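Local coordinates for protein glucosamine--fructose-6-phosphate aminotransferase [isomerizing] (Francisella tularensis subsp. tularensis, PDB 3TBF) that probably catalyses, through its two SIS domains, the isomerising half of glucosamine 6-phosphate synthesis from fructose 6-phosphate, using ammonia released from glutamine, at residues E17-Q21 with I159-K165; F167-V172 with V338-I342; Y66-M70 with S85-A89. All blocks are in the same frame, centred on the assembly; numbering follows the deposited sequence.

Interaction 1: residues E17-Q21 with I159-K165; sequences EIYEQ and IGVASTK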
loop_
_atom_site.group_PDB
_atom_site.type_symbol
_atom_site.label_atom_id
_atom_site.label_comp_id
_atom_site.label_asym_id
_atom_site.label_seq_id
_atom_site.Cartn_x
_atom_site.Cartn_y
_atom_site.Cartn_z
ATOM N N GLU A 17 1.566 5.790 28.141
ATOM C CA GLU A 17 1.950 6.528 26.966
ATOM C C GLU A 17 0.745 6.917 26.182
ATOM O O GLU A 17 0.706 7.981 25.594
ATOM C CB GLU A 17 2.962 5.756 26.141
ATOM C CG GLU A 17 4.382 5.889 26.754
ATOM C CD GLU A 17 5.292 4.653 26.567
ATOM O OE1 GLU A 17 5.178 3.962 25.524
ATOM O OE2 GLU A 17 6.137 4.388 27.467
ATOM N N ILE A 18 -0.266 6.078 26.181
ATOM C CA ILE A 18 -1.485 6.444 25.514
ATOM C C ILE A 18 -2.064 7.640 26.236
ATOM O O ILE A 18 -2.545 8.564 25.591
ATOM C CB ILE A 18 -2.471 5.311 25.534
ATOM C CG1 ILE A 18 -2.026 4.230 24.567
ATOM C CG2 ILE A 18 -3.795 5.793 25.146
ATOM C CD1 ILE A 18 -2.793 2.951 24.695
ATOM N N TYR A 19 -1.971 7.637 27.564
ATOM C CA TYR A 19 -2.504 8.742 28.363
ATOM C C TYR A 19 -1.630 9.965 28.413
ATOM O O TYR A 19 -2.102 10.960 28.889
ATOM C CB TYR A 19 -2.845 8.318 29.782
ATOM C CG TYR A 19 -4.217 7.726 29.863
ATOM C CD1 TYR A 19 -4.441 6.411 29.526
ATOM C CD2 TYR A 19 -5.291 8.479 30.293
ATOM C CE1 TYR A 19 -5.710 5.854 29.619
ATOM C CE2 TYR A 19 -6.552 7.931 30.404
ATOM C CZ TYR A 19 -6.753 6.604 30.066
ATOM O OH TYR A 19 -8.018 6.045 30.121
ATOM N N GLU A 20 -0.397 9.908 27.903
ATOM C CA GLU A 20 0.434 11.111 27.796
ATOM C C GLU A 20 0.138 11.896 26.525
ATOM O O GLU A 20 0.683 12.953 26.289
ATOM C CB GLU A 20 1.891 10.723 27.726
ATOM C CG GLU A 20 2.571 10.391 29.028
ATOM C CD GLU A 20 4.087 10.168 28.823
ATOM O OE1 GLU A 20 4.503 9.061 28.400
ATOM O OE2 GLU A 20 4.858 11.116 29.070
ATOM N N GLN A 21 -0.716 11.378 25.658
ATOM C CA GLN A 21 -0.835 11.968 24.334
ATOM C C GLN A 21 -1.374 13.365 24.327
ATOM O O GLN A 21 -0.964 14.175 23.556
ATOM C CB GLN A 21 -1.631 11.042 23.398
ATOM C CG GLN A 21 -0.793 9.868 22.973
ATOM C CD GLN A 21 -1.514 8.902 22.145
ATOM O OE1 GLN A 21 -1.169 8.662 20.953
ATOM N NE2 GLN A 21 -2.475 8.250 22.762
ATOM N N ILE A 159 8.369 2.983 26.045
ATOM C CA ILE A 159 8.692 1.628 26.472
ATOM C C ILE A 159 7.618 0.625 25.998
ATOM O O ILE A 159 7.846 -0.569 25.995
ATOM C CB ILE A 159 8.927 1.619 28.017
ATOM C CG1 ILE A 159 10.237 2.359 28.339
ATOM C CG2 ILE A 159 8.985 0.190 28.609
ATOM C CD1 ILE A 159 10.445 2.639 29.789
ATOM N N GLY A 160 6.467 1.106 25.537
ATOM C CA GLY A 160 5.438 0.223 25.001
ATOM C C GLY A 160 5.965 -0.519 23.779
ATOM O O GLY A 160 6.742 0.024 23.002
ATOM N N VAL A 161 5.559 -1.767 23.624
ATOM C CA VAL A 161 5.952 -2.522 22.452
ATOM C C VAL A 161 5.475 -1.720 21.209
ATOM O O VAL A 161 6.260 -1.468 20.288
ATOM C CB VAL A 161 5.373 -3.988 22.437
ATOM C CG1 VAL A 161 5.643 -4.650 21.074
ATOM C CG2 VAL A 161 5.974 -4.817 23.549
ATOM N N ALA A 162 4.202 -1.318 21.195
ATOM C CA ALA A 162 3.708 -0.527 20.081
ATOM C C ALA A 162 3.973 0.924 20.378
ATOM O O ALA A 162 3.975 1.357 21.531
ATOM C CB ALA A 162 2.197 -0.761 19.834
ATOM N N SER A 163 4.218 1.689 19.329
ATOM C CA SER A 163 4.342 3.101 19.517
ATOM C C SER A 163 2.928 3.751 19.480
ATOM O O SER A 163 2.037 3.377 18.682
ATOM C CB SER A 163 5.238 3.672 18.459
ATOM O OG SER A 163 4.460 3.853 17.317
ATOM N N THR A 164 2.734 4.713 20.367
ATOM C CA THR A 164 1.465 5.396 20.499
ATOM C C THR A 164 1.710 6.881 20.352
ATOM O O THR A 164 1.426 7.470 19.308
ATOM C CB THR A 164 0.776 5.073 21.836
ATOM O OG1 THR A 164 1.664 5.374 22.930
ATOM C CG2 THR A 164 0.338 3.597 21.879
ATOM N N LYS A 165 2.283 7.492 21.374
ATOM C CA LYS A 165 2.476 8.920 21.320
ATOM C C LYS A 165 3.447 9.370 20.233
ATOM O O LYS A 165 3.372 10.496 19.764
ATOM C CB LYS A 165 2.853 9.440 22.686
ATOM C CG LYS A 165 4.203 9.021 23.123
ATOM C CD LYS A 165 4.417 9.246 24.559
ATOM C CE LYS A 165 5.867 8.882 24.904
ATOM N NZ LYS A 165 6.301 9.516 26.200
#

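Interaction 2: residues F167-V172 with V338-I342; sequences FTTQLV and VVFTI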
loop_
_atom_site.group_PDB
_atom_site.type_symbol
_atom_site.label_atom_id
_atom_site.label_comp_id
_atom_site.label_asym_id
_atom_site.label_seq_id
_atom_site.Cartn_x
_atom_site.Cartn_y
_atom_site.Cartn_z
ATOM N N PHE A 167 3.347 8.199 17.206
ATOM C CA PHE A 167 2.557 8.293 16.026
ATOM C C PHE A 167 1.710 9.554 15.980
ATOM O O PHE A 167 1.704 10.253 14.977
ATOM C CB PHE A 167 1.649 7.087 15.904
ATOM C CG PHE A 167 0.719 7.154 14.729
ATOM C CD1 PHE A 167 1.179 6.933 13.463
ATOM C CD2 PHE A 167 -0.612 7.413 14.908
ATOM C CE1 PHE A 167 0.290 6.960 12.361
ATOM C CE2 PHE A 167 -1.508 7.444 13.839
ATOM C CZ PHE A 167 -1.063 7.261 12.565
ATOM N N THR A 168 1.006 9.853 17.067
ATOM C CA THR A 168 0.174 11.025 17.100
ATOM C C THR A 168 0.971 12.318 17.023
ATOM O O THR A 168 0.552 13.213 16.313
ATOM C CB THR A 168 -0.765 11.005 18.291
ATOM O OG1 THR A 168 -0.025 10.748 19.491
ATOM C CG2 THR A 168 -1.863 9.957 18.064
ATOM N N THR A 169 2.124 12.381 17.692
ATOM C CA THR A 169 2.992 13.528 17.566
ATOM C C THR A 169 3.639 13.651 16.207
ATOM O O THR A 169 3.911 14.781 15.737
ATOM C CB THR A 169 4.094 13.575 18.655
ATOM O OG1 THR A 169 4.959 12.451 18.539
ATOM C CG2 THR A 169 3.484 13.606 20.046
ATOM N N GLN A 170 3.881 12.523 15.525
ATOM C CA GLN A 170 4.348 12.634 14.133
ATOM C C GLN A 170 3.267 13.203 13.250
ATOM O O GLN A 170 3.533 14.086 12.445
ATOM C CB GLN A 170 4.871 11.330 13.598
ATOM C CG GLN A 170 6.206 10.933 14.215
ATOM C CD GLN A 170 6.494 9.452 14.025
ATOM O OE1 GLN A 170 5.726 8.748 13.381
ATOM N NE2 GLN A 170 7.622 8.988 14.540
ATOM N N LEU A 171 2.037 12.762 13.432
ATOM C CA LEU A 171 0.912 13.376 12.733
ATOM C C LEU A 171 0.828 14.873 13.006
ATOM O O LEU A 171 0.727 15.671 12.112
ATOM C CB LEU A 171 -0.383 12.725 13.166
ATOM C CG LEU A 171 -1.082 11.583 12.367
ATOM C CD1 LEU A 171 -0.351 11.062 11.170
ATOM C CD2 LEU A 171 -1.483 10.460 13.281
ATOM N N VAL A 172 0.881 15.275 14.253
ATOM C CA VAL A 172 0.775 16.675 14.541
ATOM C C VAL A 172 1.924 17.463 13.885
ATOM O O VAL A 172 1.684 18.497 13.267
ATOM C CB VAL A 172 0.693 16.926 16.062
ATOM C CG1 VAL A 172 0.927 18.374 16.402
ATOM C CG2 VAL A 172 -0.658 16.534 16.587
ATOM N N VAL A 338 -5.900 12.087 14.212
ATOM C CA VAL A 338 -5.287 11.885 15.509
ATOM C C VAL A 338 -6.320 11.359 16.526
ATOM O O VAL A 338 -6.060 10.389 17.204
ATOM C CB VAL A 338 -4.689 13.199 16.059
ATOM C CG1 VAL A 338 -4.067 12.944 17.437
ATOM C CG2 VAL A 338 -3.691 13.805 15.087
ATOM N N VAL A 339 -7.482 11.998 16.622
ATOM C CA VAL A 339 -8.473 11.598 17.626
ATOM C C VAL A 339 -8.937 10.146 17.435
ATOM O O VAL A 339 -8.998 9.359 18.377
ATOM C CB VAL A 339 -9.631 12.553 17.680
ATOM C CG1 VAL A 339 -10.721 12.095 18.730
ATOM C CG2 VAL A 339 -9.128 13.973 18.052
ATOM N N PHE A 340 -9.143 9.744 16.194
ATOM C CA PHE A 340 -9.687 8.428 15.966
ATOM C C PHE A 340 -8.627 7.380 16.211
ATOM O O PHE A 340 -9.000 6.214 16.340
ATOM C CB PHE A 340 -10.216 8.313 14.570
ATOM C CG PHE A 340 -11.599 8.782 14.427
ATOM C CD1 PHE A 340 -12.616 8.159 15.142
ATOM C CD2 PHE A 340 -11.915 9.789 13.547
ATOM C CE1 PHE A 340 -13.918 8.560 15.001
ATOM C CE2 PHE A 340 -13.200 10.193 13.410
ATOM C CZ PHE A 340 -14.218 9.591 14.145
ATOM N N THR A 341 -7.336 7.762 16.224
ATOM C CA THR A 341 -6.262 6.824 16.543
ATOM C C THR A 341 -6.346 6.288 17.961
ATOM O O THR A 341 -6.068 5.115 18.202
ATOM C CB THR A 341 -4.844 7.430 16.325
ATOM O OG1 THR A 341 -4.678 7.726 14.949
ATOM C CG2 THR A 341 -3.755 6.455 16.614
ATOM N N ILE A 342 -6.787 7.131 18.899
ATOM C CA ILE A 342 -6.752 6.789 20.290
ATOM C C ILE A 342 -7.564 5.516 20.643
ATOM O O ILE A 342 -7.065 4.649 21.333
ATOM C CB ILE A 342 -7.216 7.965 21.133
ATOM C CG1 ILE A 342 -6.416 9.273 20.858
ATOM C CG2 ILE A 342 -7.156 7.625 22.587
ATOM C CD1 ILE A 342 -4.885 9.226 20.812
#

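Interaction 3: residues Y66-M70 with S85-A89; sequences YNAGM and SVEIA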
loop_
_atom_site.group_PDB
_atom_site.type_symbol
_atom_site.label_atom_id
_atom_site.label_comp_id
_atom_site.label_asym_id
_atom_site.label_seq_id
_atom_site.Cartn_x
_atom_site.Cartn_y
_atom_site.Cartn_z
ATOM N N TYR A 66 5.611 5.268 8.545
ATOM C CA TYR A 66 5.134 5.281 7.195
ATOM C C TYR A 66 3.626 5.513 7.173
ATOM O O TYR A 66 3.138 6.301 6.363
ATOM C CB TYR A 66 5.551 4.003 6.474
ATOM C CG TYR A 66 4.890 3.720 5.171
ATOM C CD1 TYR A 66 5.333 4.324 4.018
ATOM C CD2 TYR A 66 3.850 2.818 5.099
ATOM C CE1 TYR A 66 4.745 4.051 2.807
ATOM C CE2 TYR A 66 3.235 2.521 3.909
ATOM C CZ TYR A 66 3.688 3.132 2.766
ATOM O OH TYR A 66 3.058 2.843 1.583
ATOM N N ASN A 67 2.896 4.890 8.085
ATOM C CA ASN A 67 1.478 5.184 8.201
ATOM C C ASN A 67 1.202 6.665 8.484
ATOM O O ASN A 67 0.272 7.240 7.931
ATOM C CB ASN A 67 0.864 4.298 9.255
ATOM C CG ASN A 67 0.965 2.834 8.894
ATOM O OD1 ASN A 67 1.113 2.502 7.744
ATOM N ND2 ASN A 67 0.964 1.958 9.896
ATOM N N ALA A 68 2.063 7.320 9.262
ATOM C CA ALA A 68 1.851 8.745 9.488
ATOM C C ALA A 68 2.044 9.515 8.191
ATOM O O ALA A 68 1.260 10.399 7.857
ATOM C CB ALA A 68 2.799 9.299 10.630
ATOM N N GLY A 69 3.089 9.170 7.450
ATOM C CA GLY A 69 3.371 9.815 6.187
ATOM C C GLY A 69 2.260 9.695 5.177
ATOM O O GLY A 69 1.912 10.650 4.494
HETATM N N MSE A 70 1.702 8.506 5.065
HETATM C CA MSE A 70 0.535 8.302 4.231
HETATM C C MSE A 70 -0.633 9.198 4.629
HETATM O O MSE A 70 -1.380 9.697 3.772
HETATM C CB MSE A 70 0.082 6.836 4.332
HETATM C CG MSE A 70 0.870 5.920 3.447
HETATM SE SE MSE A 70 0.143 4.076 3.529
HETATM C CE MSE A 70 -1.610 4.425 2.655
ATOM N N SER A 85 4.767 12.106 -2.481
ATOM C CA SER A 85 4.754 10.667 -2.578
ATOM C C SER A 85 5.243 10.029 -1.277
ATOM O O SER A 85 6.022 10.638 -0.504
ATOM C CB SER A 85 5.584 10.185 -3.767
ATOM O OG SER A 85 6.929 10.509 -3.578
ATOM N N VAL A 86 4.752 8.832 -0.985
ATOM C CA VAL A 86 5.145 8.246 0.233
ATOM C C VAL A 86 5.630 6.863 -0.028
ATOM O O VAL A 86 4.890 6.087 -0.587
ATOM C CB VAL A 86 4.012 8.181 1.262
ATOM C CG1 VAL A 86 4.587 7.611 2.541
ATOM C CG2 VAL A 86 3.464 9.573 1.570
ATOM N N GLU A 87 6.836 6.533 0.441
ATOM C CA GLU A 87 7.381 5.232 0.144
ATOM C C GLU A 87 8.026 4.511 1.317
ATOM O O GLU A 87 8.689 5.116 2.153
ATOM C CB GLU A 87 8.352 5.330 -1.030
ATOM C CG GLU A 87 8.419 3.954 -1.848
ATOM C CD GLU A 87 9.162 4.067 -3.190
ATOM O OE1 GLU A 87 8.991 5.116 -3.881
ATOM O OE2 GLU A 87 9.880 3.090 -3.540
ATOM N N ILE A 88 7.840 3.208 1.365
ATOM C CA ILE A 88 8.520 2.386 2.326
ATOM C C ILE A 88 10.047 2.355 2.140
ATOM O O ILE A 88 10.593 2.087 1.042
ATOM C CB ILE A 88 7.978 0.953 2.306
ATOM C CG1 ILE A 88 6.563 0.943 2.857
ATOM C CG2 ILE A 88 8.763 0.060 3.285
ATOM C CD1 ILE A 88 5.645 0.063 2.081
ATOM N N ALA A 89 10.734 2.612 3.241
ATOM C CA ALA A 89 12.177 2.749 3.205
ATOM C C ALA A 89 12.915 1.486 2.705
ATOM O O ALA A 89 13.906 1.598 2.038
ATOM C CB ALA A 89 12.658 3.098 4.575
#

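Interaction 1: residues E17-Q21 with I159-K165
A buried, largely polar contact, in which two glutamates meet backbone amides and a lysine, joins helix 13-19 and the start of helix 21-30 to the loop that leads from strand 149-152 into helix 165-184. Its centre is the carboxylate of Glu17, which takes two consecutive backbone N-H groups of the loop in a fork. OE1 accepts from the N of Gly160 at 3.1 Å through its syn lone pair, while OE2 accepts from the N of Ile159 at 3.0 Å; that second bond is almost straight (176°) but reaches the oxygen on its syn side, somewhat out of the carboxylate plane. Gly160 has no side chain to come between its backbone and the acid.

Lys165, the first residue of helix 165-184, runs its extended chain back across Glu17, with its CE 3.8 Å from Glu17 CG. The ammonium then closes a salt bridge, NZ to Glu20 OE1 at 2.9 Å, coming down from above the carboxylate plane, and it also donates to the carbonyl of Val157. Beside the lysine, Gln21 lays its CG 3.7 Å from Lys165 CB, and its NE2 donates to Ile18 O and to Gln345 of helix 335-355. Thr164 turns its methyl CG2 onto Ile18 CG1 at 3.6 Å; its OG1 faces Glu17 CB and is buried without a polar partner.

With both oxygens bonded to neighbouring amides, the Glu17 carboxylate is probably held against rotation, and Lys165 NZ, 5.3 Å from Glu17 OE2 and not in contact with it, would probably favour the ionised form.

Interaction 2: residues F167-V172 with V338-I342
Helices 165-184 and 335-355, one from each SIS domain, pack side by side here near the middle of the chain, and Thr168 and Val338 meet at the closest CA pair. The two short segments run almost exactly antiparallel, at 172°, with their axes 10.2 Å apart. Thr168 points its CB at the partner helix; with OG1 between the backbone N and the carbonyl carbon (chi1 51°), CG2 is left anti to the carbonyl carbon and presses on Val338 CG1 at 3.8 Å, the two side chains crossing at about a right angle. The same methyl also meets the tip of Ile342, Thr168 CG2 to Ile342 CD1, at 4.1 Å. The hydroxyl of Thr168 has its partner in Gln21 of helix 21-30.

SIS domains are alpha-beta-alpha sandwiches built on a parallel five-stranded sheet, and each of these helices follows the last strand of its own sheet, so the contact joins the two sandwiches through their closing helices. Val338 turns its other branch toward the next turn of helix 165-184, where CG2 rests 4.0 Å from Leu171 CB and, more loosely, near Val172 CG2.

At the other end, Phe167 offers its ring edge to Thr341. The threonine OG1 lies close to the ring plane, 3.4 Å from Phe167 CE2, while its methyl CG2 is 3.7 Å from Phe167 CD2. The Thr341 hydroxyl is hydrogen-bonded to the carbonyl of Pro337, one turn back in its own helix.

Interaction 3: residues Y66-M70 with S85-A89
The ring of Tyr66 lies between two apolar side chains, Ile88 over the centre of one face and Met70 near the rim of the opposite one. Ile88 CG1 makes a CH-pi contact, 3.5 Å from the Tyr66 ring centroid and only 10° off the ring normal. Its CD1 carries on over the phenol end, 3.7 Å from Tyr66 CZ. On the other face Met70, present as selenomethionine, sets its CG 4.0 Å above the Tyr66 ring plane. With CG of Tyr66 anti to its own backbone nitrogen (chi1 167°), the ring swings out from the helix toward the strand.

Val86 fills the angle between ring and helix. Its CG1 comes obliquely to the tyrosine, 3.6 Å from Tyr66 CE1, and also reaches Met70 CG at 4.2 Å, while CG2 rests 3.5 Å from Gly69 O. Gly69, with no side chain, leaves the valine close against the helix backbone. Tyr66 CE1 further touches the strand backbone, 3.5 Å from Ile88 N.

Glu87, alternating to the side facing away from the helix, pairs with Arg95, and Ile88 also packs on Glu264 of the second subunit. Residues 66-70 of helix 63-80 run nearly antiparallel, at 165°, to residues 85-88 of strand 84-88, an edge strand of the sheet within this chain: the helix-on-strand packing of a beta-alpha-beta crossover, here the opening unit 56-61, 63-80, 84-88 of the first SIS domain.

In the fold
Along the chain, interaction 3 lies nested inside the long loop closed by interaction 1, and interaction 2 opens only after both. Interactions 1 and 2 have centres about 11 Å apart and touch: Gln21 OE1 meets Thr168 OG1 at 2.8 Å, a probable hydrogen bond, and both use helix 165-184. That helix also reaches interaction 3, about 15 Å from interaction 2 between centres, by packing Phe167 and Leu171 on Ala68 of helix 63-80. Interactions 1 and 3 stay apart, about 8 Å between nearest atoms. Helix 165-184 thus connects the N-terminal helices, the first SIS sheet's crossover and helix 335-355 of the second SIS domain.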